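Side-chain contacts in hydrogenase 2 maturation peptidase (Thaumarchaeota archaeon SCGC AB-539-E09, PDB 5TTX), which probably cleaves the C-terminal extension from the large subunit of a [NiFe] hydrogenase during its maturation: residues Ile129-Lys134 with Glu138-Val143; Glu91-Leu96 with Leu110-Ser115. All coordinates share one frame; numbering follows the deposited sequence.

Contact 1 of 2, residues Ile129-Lys134 with Glu138-Val143; sequences IPRSLK and ELSEEV
Ser140 meets Arg131 through its methylene and hydroxyl: OG lies 3.6 Å from Arg131 CB, and Ser140 CB is 3.7 Å from Arg131 CD. This serine is the N-cap of helix 141-158. Its OG turns forward to take the Val143 N-H, 3.2 Å from OG to N with a fairly straight 157° at the hydrogen, so the hydroxyl that touches arginine carbon is already engaged in capping. Arg131 sets CG anti to its backbone N (chi1 175°) and runs extended to NE, carrying its aliphatic stem past the cap with CB and CD both against the serine. Glu142 comes next, bent at its second torsion, and brings OE2 to 4.0 Å from Arg131 CD. The charges stop short of pairing: Arg131 NE and Glu142 OE2 are 4.9 Å apart, so any attraction is probably weak, and the guanidinium and carboxylate planes stand 53° from each other. Val143 finishes the walk with a single methyl, CG2, which packs on the backbone at 3.7 Å from Ile129 O and 3.9 Å from Pro130 CA. Asp22 ties the two segments together, accepting from Arg131 N and Ser132 N through OD1 and from Ser140 N through OD2. The contact thus joins the loop leaving strand 122-128 to the start of helix 141-158, with Val143 also resting on Phe25 of helix 25-34.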
loop_
_atom_site.group_PDB
_atom_site.type_symbol
_atom_site.label_atom_id
_atom_site.label_comp_id
_atom_site.label_asym_id
_atom_site.label_seq_id
_atom_site.Cartn_x
_atom_site.Cartn_y
_atom_site.Cartn_z
ATOM N N ILE A 129 -1.438 37.162 -31.740
ATOM C CA ILE A 129 -1.569 38.411 -30.993
ATOM C C ILE A 129 -2.637 39.257 -31.671
ATOM O O ILE A 129 -2.508 39.542 -32.861
ATOM C CB ILE A 129 -0.255 39.181 -30.922
ATOM C CG1 ILE A 129 0.812 38.316 -30.235
ATOM C CG2 ILE A 129 -0.472 40.543 -30.189
ATOM C CD1 ILE A 129 2.163 39.004 -30.119
ATOM N N PRO A 130 -3.691 39.667 -30.969
ATOM C CA PRO A 130 -4.749 40.451 -31.606
ATOM C C PRO A 130 -4.344 41.900 -31.783
ATOM O O PRO A 130 -3.376 42.395 -31.192
ATOM C CB PRO A 130 -5.902 40.353 -30.608
ATOM C CG PRO A 130 -5.182 40.398 -29.280
ATOM C CD PRO A 130 -3.941 39.499 -29.522
ATOM N N ARG A 131 -5.110 42.579 -32.623
ATOM C CA ARG A 131 -5.074 44.025 -32.596
ATOM C C ARG A 131 -6.121 44.551 -31.641
ATOM O O ARG A 131 -5.834 45.379 -30.774
ATOM C CB ARG A 131 -5.334 44.616 -33.986
ATOM C CG ARG A 131 -5.413 46.143 -33.918
ATOM C CD ARG A 131 -6.031 46.782 -35.178
ATOM N NE ARG A 131 -6.108 48.224 -34.992
ATOM C CZ ARG A 131 -6.704 49.077 -35.836
ATOM N NH1 ARG A 131 -7.283 48.638 -36.938
ATOM N NH2 ARG A 131 -6.717 50.380 -35.565
ATOM N N SER A 132 -7.343 44.064 -31.787
ATOM C CA SER A 132 -8.436 44.555 -30.976
ATOM C C SER A 132 -9.408 43.423 -30.673
ATOM O O SER A 132 -9.747 42.609 -31.551
ATOM C CB SER A 132 -9.147 45.704 -31.707
ATOM O OG SER A 132 -10.435 45.860 -31.188
ATOM N N LEU A 133 -9.846 43.389 -29.417
ATOM C CA LEU A 133 -10.850 42.458 -28.915
ATOM C C LEU A 133 -12.172 43.156 -28.650
ATOM O O LEU A 133 -13.077 42.563 -28.053
ATOM C CB LEU A 133 -10.348 41.780 -27.634
ATOM C CG LEU A 133 -9.004 41.049 -27.817
ATOM C CD1 LEU A 133 -8.287 40.730 -26.461
ATOM C CD2 LEU A 133 -9.172 39.782 -28.687
ATOM N N LYS A 134 -12.279 44.422 -29.034
ATOM C CA LYS A 134 -13.539 45.125 -28.915
ATOM C C LYS A 134 -14.614 44.382 -29.713
ATOM O O LYS A 134 -14.304 43.680 -30.684
ATOM C CB LYS A 134 -13.387 46.562 -29.408
ATOM C CG LYS A 134 -12.647 47.478 -28.414
ATOM C CD LYS A 134 -12.600 48.932 -28.917
ATOM C CE LYS A 134 -11.761 49.070 -30.208
ATOM N NZ LYS A 134 -10.298 48.698 -30.093
ATOM N N GLU A 138 -15.697 41.448 -37.292
ATOM C CA GLU A 138 -14.620 41.454 -38.267
ATOM C C GLU A 138 -13.260 41.305 -37.601
ATOM O O GLU A 138 -13.074 41.655 -36.434
ATOM C CB GLU A 138 -14.625 42.742 -39.096
ATOM C CG GLU A 138 -15.929 43.033 -39.857
ATOM C CD GLU A 138 -16.240 42.026 -40.963
ATOM O OE1 GLU A 138 -15.371 41.186 -41.302
ATOM O OE2 GLU A 138 -17.370 42.086 -41.507
ATOM N N LEU A 139 -12.314 40.766 -38.362
ATOM C CA LEU A 139 -10.922 40.741 -37.957
ATOM C C LEU A 139 -10.234 42.002 -38.449
ATOM O O LEU A 139 -10.560 42.526 -39.517
ATOM C CB LEU A 139 -10.197 39.522 -38.537
ATOM C CG LEU A 139 -10.736 38.118 -38.277
ATOM C CD1 LEU A 139 -10.000 37.114 -39.178
ATOM C CD2 LEU A 139 -10.607 37.715 -36.791
ATOM N N SER A 140 -9.260 42.465 -37.674
ATOM C CA SER A 140 -8.321 43.465 -38.147
ATOM C C SER A 140 -7.567 42.952 -39.377
ATOM O O SER A 140 -7.460 41.751 -39.636
ATOM C CB SER A 140 -7.295 43.807 -37.061
ATOM O OG SER A 140 -6.563 42.625 -36.684
ATOM N N GLU A 141 -7.037 43.903 -40.129
ATOM C CA GLU A 141 -6.167 43.620 -41.255
ATOM C C GLU A 141 -5.059 42.631 -40.867
ATOM O O GLU A 141 -4.802 41.653 -41.580
ATOM C CB GLU A 141 -5.609 44.964 -41.742
ATOM C CG GLU A 141 -5.026 44.947 -43.111
ATOM C CD GLU A 141 -4.919 46.333 -43.714
ATOM O OE1 GLU A 141 -4.939 47.333 -42.952
ATOM O OE2 GLU A 141 -4.825 46.410 -44.964
ATOM N N GLU A 142 -4.418 42.850 -39.712
ATOM C CA GLU A 142 -3.295 42.015 -39.305
ATOM C C GLU A 142 -3.737 40.591 -39.014
ATOM O O GLU A 142 -3.097 39.630 -39.458
ATOM C CB GLU A 142 -2.597 42.599 -38.077
ATOM C CG GLU A 142 -1.922 43.921 -38.356
ATOM C CD GLU A 142 -2.797 45.098 -37.922
ATOM O OE1 GLU A 142 -2.235 46.071 -37.366
ATOM O OE2 GLU A 142 -4.043 45.044 -38.134
ATOM N N VAL A 143 -4.830 40.432 -38.278
ATOM C CA VAL A 143 -5.166 39.091 -37.830
ATOM C C VAL A 143 -5.804 38.306 -38.957
ATOM O O VAL A 143 -5.600 37.088 -39.071
ATOM C CB VAL A 143 -6.047 39.150 -36.575
ATOM C CG1 VAL A 143 -6.588 37.765 -36.226
ATOM C CG2 VAL A 143 -5.239 39.751 -35.396
#

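Contact 2 of 2, residues Glu91-Leu96 with Leu110-Ser115; sequences EDISQL and LKFAKS
On the helix from which Ile93 reaches Phe112 and Ala113, the carbonyl oxygen Glu91 O is approached by two donors of one residue: Gln95 N at 2.9 Å in the regular helical bond, and Gln95 NE2 at 3.5 Å in a weak one. The amide's other end is held as well, since Gln95 OE1 is hydrogen-bonded to Ser82 OG of the second subunit. Between segments 91-96 and 110-115 the contacts are apolar and centre on Ile93, whose two branches part company. With CG1 beside the backbone N (chi1 -66°) and the chain extended beyond it (chi2 176°), CD1 is carried out to the Phe112 ring, 3.3 Å from CE2 and 3.5 Å from CD2. It arrives obliquely at the CD2-CE2 bond, and the fit is tight. The other branch, CG2, meets Ala113 CB at 3.8 Å, methyl against methyl, where the backbones are nearest. Replacing Ile93 with an alanine would probably open a gap between the helices, leaving Ala113 CB without its methyl partner and Phe112 CD2 and CE2 without the Ile93 CD1 methyl. Phe112 also meets Phe112 of the second subunit, ring against ring with planes at about 55°. Helices 86-98 and 107-116, consecutive in the chain and roughly antiparallel here, form a helical hairpin packed against the second subunit, while Leu110, Lys111 and Lys114 pack on the third.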
loop_
_atom_site.group_PDB
_atom_site.type_symbol
_atom_site.label_atom_id
_atom_site.label_comp_id
_atom_site.label_asym_id
_atom_site.label_seq_id
_atom_site.Cartn_x
_atom_site.Cartn_y
_atom_site.Cartn_z
ATOM N N GLU A 91 3.298 12.485 -15.602
ATOM C CA GLU A 91 4.353 12.121 -14.673
ATOM C C GLU A 91 4.449 13.121 -13.537
ATOM O O GLU A 91 4.579 12.727 -12.366
ATOM C CB GLU A 91 5.681 12.011 -15.412
ATOM C CG GLU A 91 5.842 10.703 -16.118
ATOM C CD GLU A 91 5.633 9.513 -15.194
ATOM O OE1 GLU A 91 4.560 8.885 -15.285
ATOM O OE2 GLU A 91 6.526 9.204 -14.369
ATOM N N ASP A 92 4.362 14.418 -13.856
ATOM C CA ASP A 92 4.428 15.423 -12.801
ATOM C C ASP A 92 3.266 15.284 -11.834
ATOM O O ASP A 92 3.427 15.528 -10.633
ATOM C CB ASP A 92 4.467 16.829 -13.403
ATOM C CG ASP A 92 5.687 17.048 -14.263
ATOM O OD1 ASP A 92 6.683 16.340 -14.041
ATOM O OD2 ASP A 92 5.663 17.909 -15.169
ATOM N N ILE A 93 2.093 14.887 -12.329
ATOM C CA ILE A 93 0.949 14.686 -11.447
ATOM C C ILE A 93 1.168 13.472 -10.542
ATOM O O ILE A 93 0.877 13.522 -9.343
ATOM C CB ILE A 93 -0.334 14.568 -12.284
ATOM C CG1 ILE A 93 -0.621 15.901 -12.974
ATOM C CG2 ILE A 93 -1.529 14.172 -11.414
ATOM C CD1 ILE A 93 -1.803 15.840 -13.885
ATOM N N SER A 94 1.705 12.374 -11.092
ATOM C CA SER A 94 2.094 11.231 -10.261
ATOM C C SER A 94 3.100 11.635 -9.195
ATOM O O SER A 94 2.999 11.212 -8.028
ATOM C CB SER A 94 2.689 10.120 -11.115
ATOM O OG SER A 94 1.803 9.723 -12.144
ATOM N N GLN A 95 4.088 12.442 -9.571
ATOM C CA GLN A 95 5.052 12.888 -8.575
ATOM C C GLN A 95 4.363 13.694 -7.489
ATOM O O GLN A 95 4.698 13.576 -6.304
ATOM C CB GLN A 95 6.159 13.701 -9.235
ATOM C CG GLN A 95 7.074 12.886 -10.144
ATOM C CD GLN A 95 8.079 13.761 -10.861
ATOM O OE1 GLN A 95 9.128 14.085 -10.311
ATOM N NE2 GLN A 95 7.758 14.165 -12.094
ATOM N N LEU A 96 3.375 14.503 -7.876
ATOM C CA LEU A 96 2.588 15.243 -6.900
ATOM C C LEU A 96 1.733 14.303 -6.057
ATOM O O LEU A 96 1.590 14.500 -4.842
ATOM C CB LEU A 96 1.717 16.265 -7.639
ATOM C CG LEU A 96 1.575 17.682 -7.086
ATOM C CD1 LEU A 96 2.910 18.218 -6.626
ATOM C CD2 LEU A 96 0.986 18.597 -8.139
ATOM N N LEU A 110 -6.554 12.982 -8.610
ATOM C CA LEU A 110 -6.737 11.784 -9.422
ATOM C C LEU A 110 -7.791 12.005 -10.501
ATOM O O LEU A 110 -7.673 11.467 -11.608
ATOM C CB LEU A 110 -7.121 10.603 -8.518
ATOM C CG LEU A 110 -5.974 9.865 -7.826
ATOM C CD1 LEU A 110 -6.478 8.749 -6.873
ATOM C CD2 LEU A 110 -5.041 9.299 -8.889
ATOM N N LYS A 111 -8.836 12.763 -10.161
ATOM C CA LYS A 111 -9.835 13.209 -11.130
ATOM C C LYS A 111 -9.192 14.049 -12.225
ATOM O O LYS A 111 -9.384 13.797 -13.419
ATOM C CB LYS A 111 -10.916 14.020 -10.415
ATOM C CG LYS A 111 -11.908 13.205 -9.627
ATOM C CD LYS A 111 -12.745 14.082 -8.683
ATOM C CE LYS A 111 -13.618 13.210 -7.761
ATOM N NZ LYS A 111 -14.039 13.903 -6.495
ATOM N N PHE A 112 -8.411 15.049 -11.822
ATOM C CA PHE A 112 -7.653 15.846 -12.773
ATOM C C PHE A 112 -6.801 14.958 -13.670
ATOM O O PHE A 112 -6.762 15.147 -14.889
ATOM C CB PHE A 112 -6.794 16.840 -11.999
ATOM C CG PHE A 112 -5.909 17.663 -12.851
ATOM C CD1 PHE A 112 -6.432 18.465 -13.843
ATOM C CD2 PHE A 112 -4.544 17.668 -12.647
ATOM C CE1 PHE A 112 -5.609 19.236 -14.628
ATOM C CE2 PHE A 112 -3.722 18.446 -13.436
ATOM C CZ PHE A 112 -4.257 19.223 -14.426
ATOM N N ALA A 113 -6.128 13.966 -13.082
ATOM C CA ALA A 113 -5.311 13.059 -13.875
ATOM C C ALA A 113 -6.167 12.174 -14.785
ATOM O O ALA A 113 -5.685 11.727 -15.832
ATOM C CB ALA A 113 -4.427 12.202 -12.953
ATOM N N LYS A 114 -7.427 11.900 -14.411
ATOM C CA LYS A 114 -8.280 11.096 -15.287
ATOM C C LYS A 114 -8.527 11.803 -16.617
ATOM O O LYS A 114 -8.540 11.163 -17.677
ATOM C CB LYS A 114 -9.601 10.774 -14.602
ATOM C CG LYS A 114 -10.515 9.886 -15.432
ATOM C CD LYS A 114 -11.756 9.473 -14.636
ATOM C CE LYS A 114 -12.494 10.689 -14.059
ATOM N NZ LYS A 114 -13.369 10.336 -12.900
ATOM N N SER A 115 -8.707 13.126 -16.586
ATOM C CA SER A 115 -8.800 13.881 -17.828
ATOM C C SER A 115 -7.472 13.858 -18.586
ATOM O O SER A 115 -7.399 13.403 -19.736
ATOM C CB SER A 115 -9.230 15.312 -17.523
ATOM O OG SER A 115 -10.314 15.313 -16.597
#

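Contact 2 closes in the chain before contact 1 opens, and strand 122-128 lies between them in sequence. They sit on opposite sides of the chain's centre, 37 Å apart between centres and about 25 Å between nearest atoms, so neither touches the other. Contact 1 belongs to the sheet-and-helix body, at the turn from strand 122-128 into the last helix; contact 2 joins two helices that lean on other copies of the protein. Yet the assembly brings the two regions of different copies together: Lys114 of contact 2 packs on Glu138, in segment 138-143 of the third subunit.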